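Local coordinates for protein PUF4 (Saccharomyces cerevisiae, PDB 3BWT) that binds mRNA through its Pumilio-homology domain, a single-stranded-RNA-binding part of a longer protein, at residues V71-R76 and I107-E112; I156-I161 and C189-A194; L195-T200 and H230-R235; F204-V209 and G245-E250. All coordinates share one frame; numbering follows the deposited sequence.

All four contacts lie within the one Pumilio-homology domain, an all-helical repeat structure, and each joins pieces of chain 28 to 36 residues apart. Contact 1 stands well away, its centre about 34 Å from that of contact 2 and about 46 Å from that of contact 3, on the other side of the chain's centre from contacts 3 and 4. Contacts 2, 3 and 4 form a continuous packed region: helix 182-193 of contact 2 is followed directly by helix 196-200 of contact 3, and L192 also touches V208 of contact 4. Contacts 3 and 4, whose centres are about 10 Å apart, alternate along the chain. Adjacent stacked layers thus hold the elongated RNA-binding scaffold together.

Contact 1: V71-R76 and I107-E112; sequences VTTEQR and IKTDEE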
loop_
_atom_site.group_PDB
_atom_site.type_symbol
_atom_site.label_atom_id
_atom_site.label_comp_id
_atom_site.label_asym_id
_atom_site.label_seq_id
_atom_site.Cartn_x
_atom_site.Cartn_y
_atom_site.Cartn_z
ATOM N N VAL A 71 -17.041 15.812 -18.714
ATOM C CA VAL A 71 -16.555 17.040 -19.337
ATOM C C VAL A 71 -15.646 16.684 -20.530
ATOM O O VAL A 71 -15.171 15.543 -20.612
ATOM C CB VAL A 71 -15.817 17.877 -18.251
ATOM C CG1 VAL A 71 -14.302 17.687 -18.310
ATOM C CG2 VAL A 71 -16.205 19.318 -18.335
ATOM N N THR A 72 -15.413 17.613 -21.466
ATOM C CA THR A 72 -14.546 17.277 -22.615
ATOM C C THR A 72 -13.090 17.345 -22.219
ATOM O O THR A 72 -12.761 17.752 -21.114
ATOM C CB THR A 72 -14.726 18.185 -23.870
ATOM O OG1 THR A 72 -14.237 19.502 -23.590
ATOM C CG2 THR A 72 -16.169 18.242 -24.320
ATOM N N THR A 73 -12.209 16.964 -23.133
ATOM C CA THR A 73 -10.787 17.057 -22.836
ATOM C C THR A 73 -10.346 18.512 -22.679
ATOM O O THR A 73 -9.526 18.831 -21.817
ATOM C CB THR A 73 -9.942 16.330 -23.881
ATOM O OG1 THR A 73 -10.020 14.921 -23.632
ATOM C CG2 THR A 73 -8.494 16.768 -23.790
ATOM N N GLU A 74 -10.907 19.397 -23.495
ATOM C CA GLU A 74 -10.571 20.802 -23.395
ATOM C C GLU A 74 -10.924 21.297 -22.000
ATOM O O GLU A 74 -10.119 21.950 -21.334
ATOM C CB GLU A 74 -11.300 21.627 -24.460
ATOM C CG GLU A 74 -10.743 21.465 -25.878
ATOM C CD GLU A 74 -10.983 20.072 -26.446
ATOM O OE1 GLU A 74 -12.156 19.631 -26.471
ATOM O OE2 GLU A 74 -10.002 19.417 -26.872
ATOM N N GLN A 75 -12.134 20.977 -21.559
ATOM C CA GLN A 75 -12.608 21.449 -20.269
ATOM C C GLN A 75 -11.803 20.820 -19.142
ATOM O O GLN A 75 -11.388 21.503 -18.203
ATOM C CB GLN A 75 -14.084 21.137 -20.113
ATOM C CG GLN A 75 -14.980 22.002 -20.955
ATOM C CD GLN A 75 -16.347 21.389 -21.165
ATOM O OE1 GLN A 75 -16.486 20.164 -21.226
ATOM N NE2 GLN A 75 -17.362 22.233 -21.286
ATOM N N ARG A 76 -11.566 19.519 -19.252
ATOM C CA ARG A 76 -10.800 18.811 -18.248
ATOM C C ARG A 76 -9.435 19.448 -18.050
ATOM O O ARG A 76 -8.958 19.577 -16.916
ATOM C CB ARG A 76 -10.634 17.342 -18.623
ATOM C CG ARG A 76 -10.094 16.499 -17.483
ATOM C CD ARG A 76 -10.147 15.010 -17.788
ATOM N NE ARG A 76 -9.277 14.674 -18.906
ATOM C CZ ARG A 76 -9.711 14.313 -20.106
ATOM N NH1 ARG A 76 -11.014 14.218 -20.336
ATOM N NH2 ARG A 76 -8.839 14.039 -21.069
ATOM N N ILE A 107 -7.543 11.587 -16.834
ATOM C CA ILE A 107 -6.713 12.259 -17.822
ATOM C C ILE A 107 -6.319 11.338 -18.962
ATOM O O ILE A 107 -5.914 10.203 -18.755
ATOM C CB ILE A 107 -5.471 12.945 -17.208
ATOM C CG1 ILE A 107 -4.530 11.918 -16.584
ATOM C CG2 ILE A 107 -5.899 13.997 -16.195
ATOM C CD1 ILE A 107 -3.373 12.549 -15.838
ATOM N N LYS A 108 -6.454 11.852 -20.176
ATOM C CA LYS A 108 -6.150 11.091 -21.366
ATOM C C LYS A 108 -4.852 11.581 -22.021
ATOM O O LYS A 108 -4.037 10.771 -22.457
ATOM C CB LYS A 108 -7.341 11.140 -22.341
ATOM C CG LYS A 108 -8.603 10.410 -21.830
ATOM C CD LYS A 108 -9.823 10.571 -22.758
ATOM C CE LYS A 108 -10.421 11.981 -22.688
ATOM N NZ LYS A 108 -11.834 12.102 -23.191
ATOM N N THR A 109 -4.651 12.898 -22.067
ATOM C CA THR A 109 -3.501 13.482 -22.775
ATOM C C THR A 109 -2.205 13.399 -21.978
ATOM O O THR A 109 -2.210 13.083 -20.793
ATOM C CB THR A 109 -3.722 14.979 -23.147
ATOM O OG1 THR A 109 -3.672 15.785 -21.963
ATOM C CG2 THR A 109 -5.058 15.190 -23.849
ATOM N N ASP A 110 -1.093 13.705 -22.633
ATOM C CA ASP A 110 0.201 13.659 -21.971
ATOM C C ASP A 110 0.556 15.036 -21.432
ATOM O O ASP A 110 1.380 15.174 -20.529
ATOM C CB ASP A 110 1.281 13.156 -22.925
ATOM C CG ASP A 110 1.150 11.676 -23.208
ATOM O OD1 ASP A 110 0.381 11.004 -22.483
ATOM O OD2 ASP A 110 1.834 11.184 -24.137
ATOM N N GLU A 111 -0.075 16.057 -21.997
ATOM C CA GLU A 111 0.048 17.405 -21.469
ATOM C C GLU A 111 -0.574 17.453 -20.075
ATOM O O GLU A 111 -0.074 18.128 -19.172
ATOM C CB GLU A 111 -0.650 18.394 -22.403
ATOM C CG GLU A 111 -1.358 19.539 -21.697
ATOM C CD GLU A 111 -2.053 20.471 -22.671
ATOM O OE1 GLU A 111 -2.586 19.968 -23.695
ATOM O OE2 GLU A 111 -2.060 21.702 -22.413
ATOM N N GLU A 112 -1.677 16.727 -19.925
ATOM C CA GLU A 112 -2.377 16.605 -18.658
ATOM C C GLU A 112 -1.512 15.906 -17.628
ATOM O O GLU A 112 -1.573 16.228 -16.441
ATOM C CB GLU A 112 -3.655 15.792 -18.845
ATOM C CG GLU A 112 -4.871 16.596 -19.237
ATOM C CD GLU A 112 -6.043 15.704 -19.603
ATOM O OE1 GLU A 112 -5.939 14.937 -20.587
ATOM O OE2 GLU A 112 -7.071 15.775 -18.904
#
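The guanidinium of R76 and the carboxylate of E112 meet edge on, their planes 30° apart, while I107 CA and K108 CE approach the guanidinium obliquely. At that edge NH2 donates to the syn lone pair of OE1 (R76 NH2 to E112 OE1, 3.1 Å), and NE faces OE2 to complete the salt bridge. The R76 chain leaves with CG anti to the backbone N (chi1 -168°) and bends at chi3, which turns the guanidinium across the glutamate. NH2 also donates to T73 OG1 at 3.0 Å, with the hydroxyl tilted 33° out of the guanidinium plane. K108 lies across R76, its NZ 3.6 Å from R76 NH1, a like-charge approach that the nearby E112 carboxylate may ease. E112 OE1 is gripped by three further donors: T109 N at 2.8 Å, nearly in line with the C-O bond; T109 OG1, also at 2.8 Å, on the anti lone pair; and, from above the carboxylate plane, K108 N. T73 and T109 cross at a slant, methyl against methyl (CG2 to CG2, 3.8 Å). An alanine in place of E112 would probably leave R76 without its counter-charge and T109 without this acceptor, the guanidinium less firmly held against turning. Because E112 N donates back to T109 OG1 (3.0 Å), T109 and E112 form a capping box at the start of helix 110-120, matched by T72 and Q75 on helix 73-83. The bridge therefore ties the helix start in Pumilio repeat 3 to its counterpart in repeat 2, a junction between neighbouring units of an alpha-solenoid.

Contact 2: I156-I161 and C189-A194; sequences ISDSCI and CDKLLA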
loop_
_atom_site.group_PDB
_atom_site.type_symbol
_atom_site.label_atom_id
_atom_site.label_comp_id
_atom_site.label_asym_id
_atom_site.label_seq_id
_atom_site.Cartn_x
_atom_site.Cartn_y
_atom_site.Cartn_z
ATOM N N ILE A 156 11.544 8.837 -3.620
ATOM C CA ILE A 156 11.676 7.771 -2.639
ATOM C C ILE A 156 13.142 7.370 -2.463
ATOM O O ILE A 156 13.614 7.175 -1.346
ATOM C CB ILE A 156 10.816 6.545 -3.010
ATOM C CG1 ILE A 156 9.347 6.820 -2.713
ATOM C CG2 ILE A 156 11.242 5.333 -2.211
ATOM C CD1 ILE A 156 8.441 5.719 -3.166
ATOM N N SER A 157 13.858 7.258 -3.573
ATOM C CA SER A 157 15.276 6.930 -3.539
ATOM C C SER A 157 16.044 7.788 -2.536
ATOM O O SER A 157 17.022 7.333 -1.945
ATOM C CB SER A 157 15.892 7.079 -4.934
ATOM O OG SER A 157 15.354 6.124 -5.840
ATOM N N ASP A 158 15.593 9.020 -2.331
ATOM C CA ASP A 158 16.340 9.965 -1.503
ATOM C C ASP A 158 15.860 10.063 -0.050
ATOM O O ASP A 158 16.590 10.552 0.819
ATOM C CB ASP A 158 16.355 11.345 -2.167
ATOM C CG ASP A 158 17.045 11.328 -3.518
ATOM O OD1 ASP A 158 17.837 10.389 -3.773
ATOM O OD2 ASP A 158 16.798 12.250 -4.325
ATOM N N SER A 159 14.638 9.605 0.215
ATOM C CA SER A 159 14.111 9.593 1.579
ATOM C C SER A 159 13.635 8.188 1.925
ATOM O O SER A 159 12.603 8.006 2.558
ATOM C CB SER A 159 12.963 10.594 1.724
ATOM O OG SER A 159 13.250 11.816 1.053
ATOM N N CYS A 160 14.414 7.196 1.516
ATOM C CA CYS A 160 13.961 5.816 1.516
ATOM C C CYS A 160 13.619 5.286 2.893
ATOM O O CYS A 160 12.569 4.673 3.097
ATOM C CB CYS A 160 15.016 4.913 0.880
ATOM S SG CYS A 160 14.379 3.283 0.451
ATOM N N ILE A 161 14.530 5.494 3.833
ATOM C CA ILE A 161 14.379 4.926 5.154
ATOM C C ILE A 161 13.092 5.440 5.815
ATOM O O ILE A 161 12.258 4.657 6.247
ATOM C CB ILE A 161 15.643 5.190 6.021
ATOM C CG1 ILE A 161 15.483 4.582 7.414
ATOM C CG2 ILE A 161 15.980 6.676 6.063
ATOM C CD1 ILE A 161 15.293 3.086 7.364
ATOM N N CYS A 189 14.633 -1.783 -4.848
ATOM C CA CYS A 189 14.931 -2.898 -3.964
ATOM C C CYS A 189 16.387 -2.903 -3.523
ATOM O O CYS A 189 16.696 -3.293 -2.393
ATOM C CB CYS A 189 14.555 -4.220 -4.615
ATOM S SG CYS A 189 12.778 -4.445 -4.783
ATOM N N ASP A 190 17.277 -2.463 -4.407
ATOM C CA ASP A 190 18.677 -2.286 -4.039
ATOM C C ASP A 190 18.785 -1.389 -2.802
ATOM O O ASP A 190 19.422 -1.755 -1.807
ATOM C CB ASP A 190 19.462 -1.674 -5.193
ATOM C CG ASP A 190 19.717 -2.659 -6.323
ATOM O OD1 ASP A 190 19.443 -3.868 -6.157
ATOM O OD2 ASP A 190 20.198 -2.210 -7.387
ATOM N N LYS A 191 18.151 -0.219 -2.858
ATOM C CA LYS A 191 18.160 0.707 -1.728
ATOM C C LYS A 191 17.558 0.082 -0.467
ATOM O O LYS A 191 18.138 0.158 0.630
ATOM C CB LYS A 191 17.432 1.998 -2.089
ATOM C CG LYS A 191 17.964 2.648 -3.361
ATOM C CD LYS A 191 17.874 4.158 -3.303
ATOM C CE LYS A 191 18.716 4.797 -4.394
ATOM N NZ LYS A 191 19.182 6.160 -3.991
ATOM N N LEU A 192 16.398 -0.545 -0.636
ATOM C CA LEU A 192 15.725 -1.234 0.458
ATOM C C LEU A 192 16.600 -2.332 1.061
ATOM O O LEU A 192 16.632 -2.516 2.283
ATOM C CB LEU A 192 14.407 -1.830 -0.033
ATOM C CG LEU A 192 13.388 -0.813 -0.539
ATOM C CD1 LEU A 192 12.234 -1.512 -1.219
ATOM C CD2 LEU A 192 12.895 0.049 0.602
ATOM N N LEU A 193 17.307 -3.061 0.197
ATOM C CA LEU A 193 18.142 -4.187 0.624
ATOM C C LEU A 193 19.329 -3.711 1.449
ATOM O O LEU A 193 19.788 -4.389 2.363
ATOM C CB LEU A 193 18.626 -4.975 -0.592
ATOM C CG LEU A 193 19.325 -6.301 -0.314
ATOM C CD1 LEU A 193 18.319 -7.362 0.138
ATOM C CD2 LEU A 193 20.093 -6.749 -1.555
ATOM N N ALA A 194 19.820 -2.527 1.122
ATOM C CA ALA A 194 20.850 -1.895 1.927
ATOM C C ALA A 194 20.328 -1.537 3.324
ATOM O O ALA A 194 21.105 -1.194 4.210
ATOM C CB ALA A 194 21.365 -0.660 1.221
#
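S157 and C160 face K191 and L192 across a gap of just over 7 Å between CA atoms, S157 to K191 at 7.1 Å, where the end of helix 146-158 and the start of helix 160-164 pass helix 182-193. This is helix packing within the alpha-solenoid of Pumilio repeats, close to the border between repeats 5 and 6. K191 reaches over with its chain bent at chi2 (-147°), laying CD and CE along S157 before the ammonium arrives. There K191 NZ donates to S157 O at 3.2 Å, coming in from above the carbonyl plane, 49° out of it, and not on a lone pair. The bond gives a main-chain carbonyl near the C-terminal end of helix 146-158 a charged donor. The S157 hydroxyl bonds to F153 O of its own helix and lays its flank against the lysine chain. D158 OD1 stands 4.4 Å from K191 NZ, too far for a salt bridge, though its charge may still favour the ammonium's position. Deeper in, the contact turns apolar: C160, its sulfur anti to the backbone N (chi1 -165°), sets SG against one branch of L192, SG to CD2 at 3.6 Å.

Contact 3: L195-T200 and H230-R235; sequences LVDKLT and HLLKPR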
loop_
_atom_site.group_PDB
_atom_site.type_symbol
_atom_site.label_atom_id
_atom_site.label_comp_id
_atom_site.label_asym_id
_atom_site.label_seq_id
_atom_site.Cartn_x
_atom_site.Cartn_y
_atom_site.Cartn_z
ATOM N N LEU A 195 19.017 -1.619 3.520
ATOM C CA LEU A 195 18.407 -1.195 4.777
ATOM C C LEU A 195 17.610 -2.320 5.427
ATOM O O LEU A 195 16.833 -2.082 6.359
ATOM C CB LEU A 195 17.483 0.003 4.551
ATOM C CG LEU A 195 18.111 1.292 4.020
ATOM C CD1 LEU A 195 17.057 2.252 3.451
ATOM C CD2 LEU A 195 18.947 1.950 5.108
ATOM N N VAL A 196 17.802 -3.541 4.941
ATOM C CA VAL A 196 16.984 -4.660 5.396
ATOM C C VAL A 196 17.033 -4.898 6.911
ATOM O O VAL A 196 16.040 -5.319 7.510
ATOM C CB VAL A 196 17.300 -5.966 4.622
ATOM C CG1 VAL A 196 18.498 -6.686 5.238
ATOM C CG2 VAL A 196 16.078 -6.862 4.607
ATOM N N ASP A 197 18.177 -4.625 7.530
ATOM C CA ASP A 197 18.292 -4.779 8.980
ATOM C C ASP A 197 17.259 -3.897 9.708
ATOM O O ASP A 197 16.418 -4.394 10.468
ATOM C CB ASP A 197 19.712 -4.449 9.452
ATOM C CG ASP A 197 20.718 -5.558 9.145
ATOM O OD1 ASP A 197 20.370 -6.527 8.438
ATOM O OD2 ASP A 197 21.872 -5.459 9.620
ATOM N N LYS A 198 17.322 -2.592 9.451
ATOM C CA LYS A 198 16.414 -1.620 10.059
ATOM C C LYS A 198 14.943 -1.919 9.778
ATOM O O LYS A 198 14.111 -1.906 10.688
ATOM C CB LYS A 198 16.742 -0.201 9.571
ATOM C CG LYS A 198 18.062 0.355 10.094
ATOM C CD LYS A 198 17.975 1.858 10.369
ATOM C CE LYS A 198 19.171 2.334 11.185
ATOM N NZ LYS A 198 18.889 3.598 11.923
ATOM N N LEU A 199 14.629 -2.165 8.510
ATOM C CA LEU A 199 13.253 -2.376 8.073
ATOM C C LEU A 199 12.594 -3.578 8.733
ATOM O O LEU A 199 11.413 -3.567 9.033
ATOM C CB LEU A 199 13.218 -2.566 6.558
ATOM C CG LEU A 199 13.759 -1.442 5.690
ATOM C CD1 LEU A 199 13.693 -1.873 4.254
ATOM C CD2 LEU A 199 12.944 -0.196 5.911
ATOM N N THR A 200 13.373 -4.626 8.933
ATOM C CA THR A 200 12.850 -5.891 9.430
ATOM C C THR A 200 12.279 -5.728 10.841
ATOM O O THR A 200 11.256 -6.316 11.181
ATOM C CB THR A 200 13.956 -6.986 9.374
ATOM O OG1 THR A 200 14.376 -7.158 8.013
ATOM C CG2 THR A 200 13.466 -8.326 9.938
ATOM N N HIS A 230 19.570 -14.411 2.635
ATOM C CA HIS A 230 20.996 -14.439 2.930
ATOM C C HIS A 230 21.407 -13.497 4.066
ATOM O O HIS A 230 22.315 -13.804 4.831
ATOM C CB HIS A 230 21.816 -14.135 1.676
ATOM C CG HIS A 230 23.289 -14.052 1.936
ATOM N ND1 HIS A 230 24.077 -15.169 2.121
ATOM C CD2 HIS A 230 24.113 -12.985 2.062
ATOM C CE1 HIS A 230 25.321 -14.793 2.348
ATOM N NE2 HIS A 230 25.370 -13.473 2.318
ATOM N N LEU A 231 20.750 -12.348 4.171
ATOM C CA LEU A 231 21.111 -11.360 5.192
ATOM C C LEU A 231 20.478 -11.632 6.554
ATOM O O LEU A 231 21.081 -11.347 7.583
ATOM C CB LEU A 231 20.767 -9.938 4.728
ATOM C CG LEU A 231 21.686 -9.330 3.668
ATOM C CD1 LEU A 231 21.051 -8.127 2.981
ATOM C CD2 LEU A 231 23.009 -8.950 4.292
ATOM N N LEU A 232 19.273 -12.193 6.561
ATOM C CA LEU A 232 18.533 -12.369 7.811
ATOM C C LEU A 232 18.645 -13.762 8.424
ATOM O O LEU A 232 18.424 -13.928 9.622
ATOM C CB LEU A 232 17.054 -12.039 7.616
ATOM C CG LEU A 232 16.663 -10.747 6.915
ATOM C CD1 LEU A 232 15.152 -10.667 6.879
ATOM C CD2 LEU A 232 17.254 -9.539 7.609
ATOM N N LYS A 233 18.957 -14.762 7.605
ATOM C CA LYS A 233 19.046 -16.135 8.102
ATOM C C LYS A 233 19.954 -16.263 9.331
ATOM O O LYS A 233 19.595 -16.927 10.297
ATOM C CB LYS A 233 19.483 -17.104 6.998
ATOM C CG LYS A 233 19.396 -18.568 7.402
ATOM C CD LYS A 233 19.270 -19.492 6.189
ATOM C CE LYS A 233 20.522 -19.477 5.313
ATOM N NZ LYS A 233 21.594 -20.378 5.829
ATOM N N PRO A 234 21.135 -15.624 9.298
ATOM C CA PRO A 234 22.072 -15.688 10.426
ATOM C C PRO A 234 21.508 -15.154 11.746
ATOM O O PRO A 234 22.197 -15.173 12.770
ATOM C CB PRO A 234 23.230 -14.810 9.956
ATOM C CG PRO A 234 23.198 -14.933 8.474
ATOM C CD PRO A 234 21.747 -14.981 8.120
ATOM N N ARG A 235 20.270 -14.680 11.727
ATOM C CA ARG A 235 19.674 -14.107 12.922
ATOM C C ARG A 235 18.299 -14.714 13.125
ATOM O O ARG A 235 17.454 -14.158 13.834
ATOM C CB ARG A 235 19.593 -12.581 12.806
ATOM C CG ARG A 235 20.854 -11.955 12.209
ATOM C CD ARG A 235 21.120 -10.538 12.710
ATOM N NE ARG A 235 20.421 -9.521 11.933
ATOM C CZ ARG A 235 19.591 -8.625 12.454
ATOM N NH1 ARG A 235 19.367 -8.608 13.765
ATOM N NH2 ARG A 235 18.994 -7.735 11.668
#
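Apolar packing joins V196 to L231 and L232: one valine methyl, CG1, touches L231 CD1 at 3.7 Å and L232 CD2 at 3.9 Å. Its chi1 of 84° sets CG1 between the backbone N and the carbonyl carbon, from where it reaches both leucines. T200 and L232 meet tip to tip, with T200 OG1 3.8 Å from both L232 CD1 and L232 CD2. Behind this layer V248 and L239 press on both T200 and L232, while V209 packs on V196.

No hydrogen bond crosses between the segments. Within 195-200, T200 OG1 donates to V196 O, one turn back, and T200 N reaches the same oxygen from the opposite face of the carbonyl plane, at 3.1 Å. A valine in place of T200 would probably leave V196 O with the backbone N as the remaining one of these two donors.

Charge appears at the exposed margin. D197 OD1 and R235 NH2 make a long salt bridge, 3.7 Å, their planes 64° apart and the aspartate oblique to the guanidinium. The stronger partner of R235 is E238, which takes its NH1.

Helix 196-200 is thus joined to the end of helix 224-232 and the turn beyond it, linking neighbouring layers of the Pumilio solenoid. The chemistry implies that close fitting of methyl groups does most of the holding, since no hydrogen bond crosses and the ion pair is long.

Contact 4: F204-V209 and G245-E250; sequences FGNYVV and GSNVIE
N206 carries CG between its backbone N and carbonyl carbon (chi1 80°), while N247 holds CG anti to its carbonyl carbon (chi1 -69°), and these turns bring the two side chains together obliquely between the helices. N206 OD1 comes 3.2 Å from N247 CB. The same oxygen stands 3.8 Å above the ring of Y207, over its centre, while N206 ND2 is held by D202 O, which fixes the rotation of the amide. V248 brings its CG2 methyl to N206, 3.8 Å from the backbone O and 4.1 Å from CB. Its other methyl, CG1, meets V209 CG1 at 4.1 Å, the two valines crossing at about a right angle. Segments 205-209 and 245-250, from helices 205-219 and 245-253, run nearly parallel, 14° apart, with axes 8.9 Å apart at closest, the side-by-side stacking of successive repeats in a PUF solenoid. In this family such helices line the concave RNA-binding surface. N206, Y207 and Q210 on one helix, and S246, N247 and E250 on the next, fit the three-residue patterns by which PUF repeats usually recognise a base, consistent with an RNA-facing role. L199 of helix 196-200 packs on V209.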
loop_
_atom_site.group_PDB
_atom_site.type_symbol
_atom_site.label_atom_id
_atom_site.label_comp_id
_atom_site.label_asym_id
_atom_site.label_seq_id
_atom_site.Cartn_x
_atom_site.Cartn_y
_atom_site.Cartn_z
ATOM N N PHE A 204 6.439 -0.760 10.363
ATOM C CA PHE A 204 5.949 -0.648 8.996
ATOM C C PHE A 204 6.925 -1.172 7.939
ATOM O O PHE A 204 6.509 -1.686 6.904
ATOM C CB PHE A 204 5.497 0.793 8.721
ATOM C CG PHE A 204 4.482 1.280 9.709
ATOM C CD1 PHE A 204 3.188 0.785 9.688
ATOM C CD2 PHE A 204 4.832 2.198 10.700
ATOM C CE1 PHE A 204 2.255 1.218 10.622
ATOM C CE2 PHE A 204 3.906 2.631 11.630
ATOM C CZ PHE A 204 2.620 2.142 11.597
ATOM N N GLY A 205 8.220 -1.064 8.216
ATOM C CA GLY A 205 9.244 -1.528 7.300
ATOM C C GLY A 205 9.175 -3.022 7.064
ATOM O O GLY A 205 9.449 -3.498 5.966
ATOM N N ASN A 206 8.800 -3.772 8.089
ATOM C CA ASN A 206 8.758 -5.217 7.956
ATOM C C ASN A 206 7.770 -5.651 6.883
ATOM O O ASN A 206 7.928 -6.709 6.278
ATOM C CB ASN A 206 8.421 -5.888 9.288
ATOM C CG ASN A 206 6.942 -5.865 9.586
ATOM O OD1 ASN A 206 6.235 -6.840 9.341
ATOM N ND2 ASN A 206 6.459 -4.741 10.091
ATOM N N TYR A 207 6.749 -4.842 6.637
ATOM C CA TYR A 207 5.789 -5.178 5.593
ATOM C C TYR A 207 6.349 -4.969 4.189
ATOM O O TYR A 207 6.031 -5.723 3.272
ATOM C CB TYR A 207 4.481 -4.420 5.776
ATOM C CG TYR A 207 3.679 -4.908 6.955
ATOM C CD1 TYR A 207 3.072 -6.159 6.935
ATOM C CD2 TYR A 207 3.521 -4.119 8.086
ATOM C CE1 TYR A 207 2.333 -6.611 8.016
ATOM C CE2 TYR A 207 2.785 -4.565 9.172
ATOM C CZ TYR A 207 2.198 -5.809 9.132
ATOM O OH TYR A 207 1.472 -6.256 10.212
ATOM N N VAL A 208 7.186 -3.950 4.026
ATOM C CA VAL A 208 7.877 -3.727 2.758
ATOM C C VAL A 208 8.815 -4.900 2.444
ATOM O O VAL A 208 8.868 -5.381 1.324
ATOM C CB VAL A 208 8.692 -2.403 2.782
ATOM C CG1 VAL A 208 9.561 -2.279 1.541
ATOM C CG2 VAL A 208 7.773 -1.190 2.913
ATOM N N VAL A 209 9.552 -5.362 3.442
ATOM C CA VAL A 209 10.462 -6.472 3.251
ATOM C C VAL A 209 9.695 -7.732 2.855
ATOM O O VAL A 209 10.146 -8.512 2.011
ATOM C CB VAL A 209 11.294 -6.721 4.519
ATOM C CG1 VAL A 209 12.236 -7.893 4.323
ATOM C CG2 VAL A 209 12.072 -5.470 4.880
ATOM N N GLY A 245 10.236 -8.414 13.431
ATOM C CA GLY A 245 11.161 -9.275 12.719
ATOM C C GLY A 245 10.572 -10.641 12.432
ATOM O O GLY A 245 10.831 -11.224 11.379
ATOM N N SER A 246 9.773 -11.146 13.369
ATOM C CA SER A 246 9.164 -12.466 13.240
ATOM C C SER A 246 8.173 -12.545 12.072
ATOM O O SER A 246 7.870 -13.631 11.573
ATOM C CB SER A 246 8.469 -12.873 14.552
ATOM O OG SER A 246 7.255 -12.157 14.743
ATOM N N ASN A 247 7.656 -11.395 11.652
ATOM C CA ASN A 247 6.740 -11.344 10.513
ATOM C C ASN A 247 7.465 -11.753 9.256
ATOM O O ASN A 247 6.921 -12.439 8.408
ATOM C CB ASN A 247 6.195 -9.936 10.315
ATOM C CG ASN A 247 5.256 -9.511 11.414
ATOM O OD1 ASN A 247 4.988 -8.325 11.566
ATOM N ND2 ASN A 247 4.748 -10.474 12.189
ATOM N N VAL A 248 8.706 -11.302 9.149
ATOM C CA VAL A 248 9.554 -11.627 8.021
ATOM C C VAL A 248 9.995 -13.090 8.075
ATOM O O VAL A 248 9.937 -13.799 7.076
ATOM C CB VAL A 248 10.783 -10.693 7.960
ATOM C CG1 VAL A 248 11.671 -11.068 6.789
ATOM C CG2 VAL A 248 10.341 -9.244 7.837
ATOM N N ILE A 249 10.429 -13.553 9.239
ATOM C CA ILE A 249 10.848 -14.943 9.346
ATOM C C ILE A 249 9.724 -15.874 8.881
ATOM O O ILE A 249 9.953 -16.757 8.048
ATOM C CB ILE A 249 11.312 -15.305 10.765
ATOM C CG1 ILE A 249 12.529 -14.465 11.156
ATOM C CG2 ILE A 249 11.666 -16.766 10.832
ATOM C CD1 ILE A 249 13.805 -14.873 10.465
ATOM N N GLU A 250 8.519 -15.660 9.408
ATOM C CA GLU A 250 7.317 -16.381 8.975
ATOM C C GLU A 250 7.047 -16.264 7.476
ATOM O O GLU A 250 6.624 -17.224 6.826
ATOM C CB GLU A 250 6.089 -15.856 9.715
ATOM C CG GLU A 250 5.723 -16.624 10.971
ATOM C CD GLU A 250 4.220 -16.701 11.167
ATOM O OE1 GLU A 250 3.480 -16.190 10.293
ATOM O OE2 GLU A 250 3.778 -17.274 12.185
#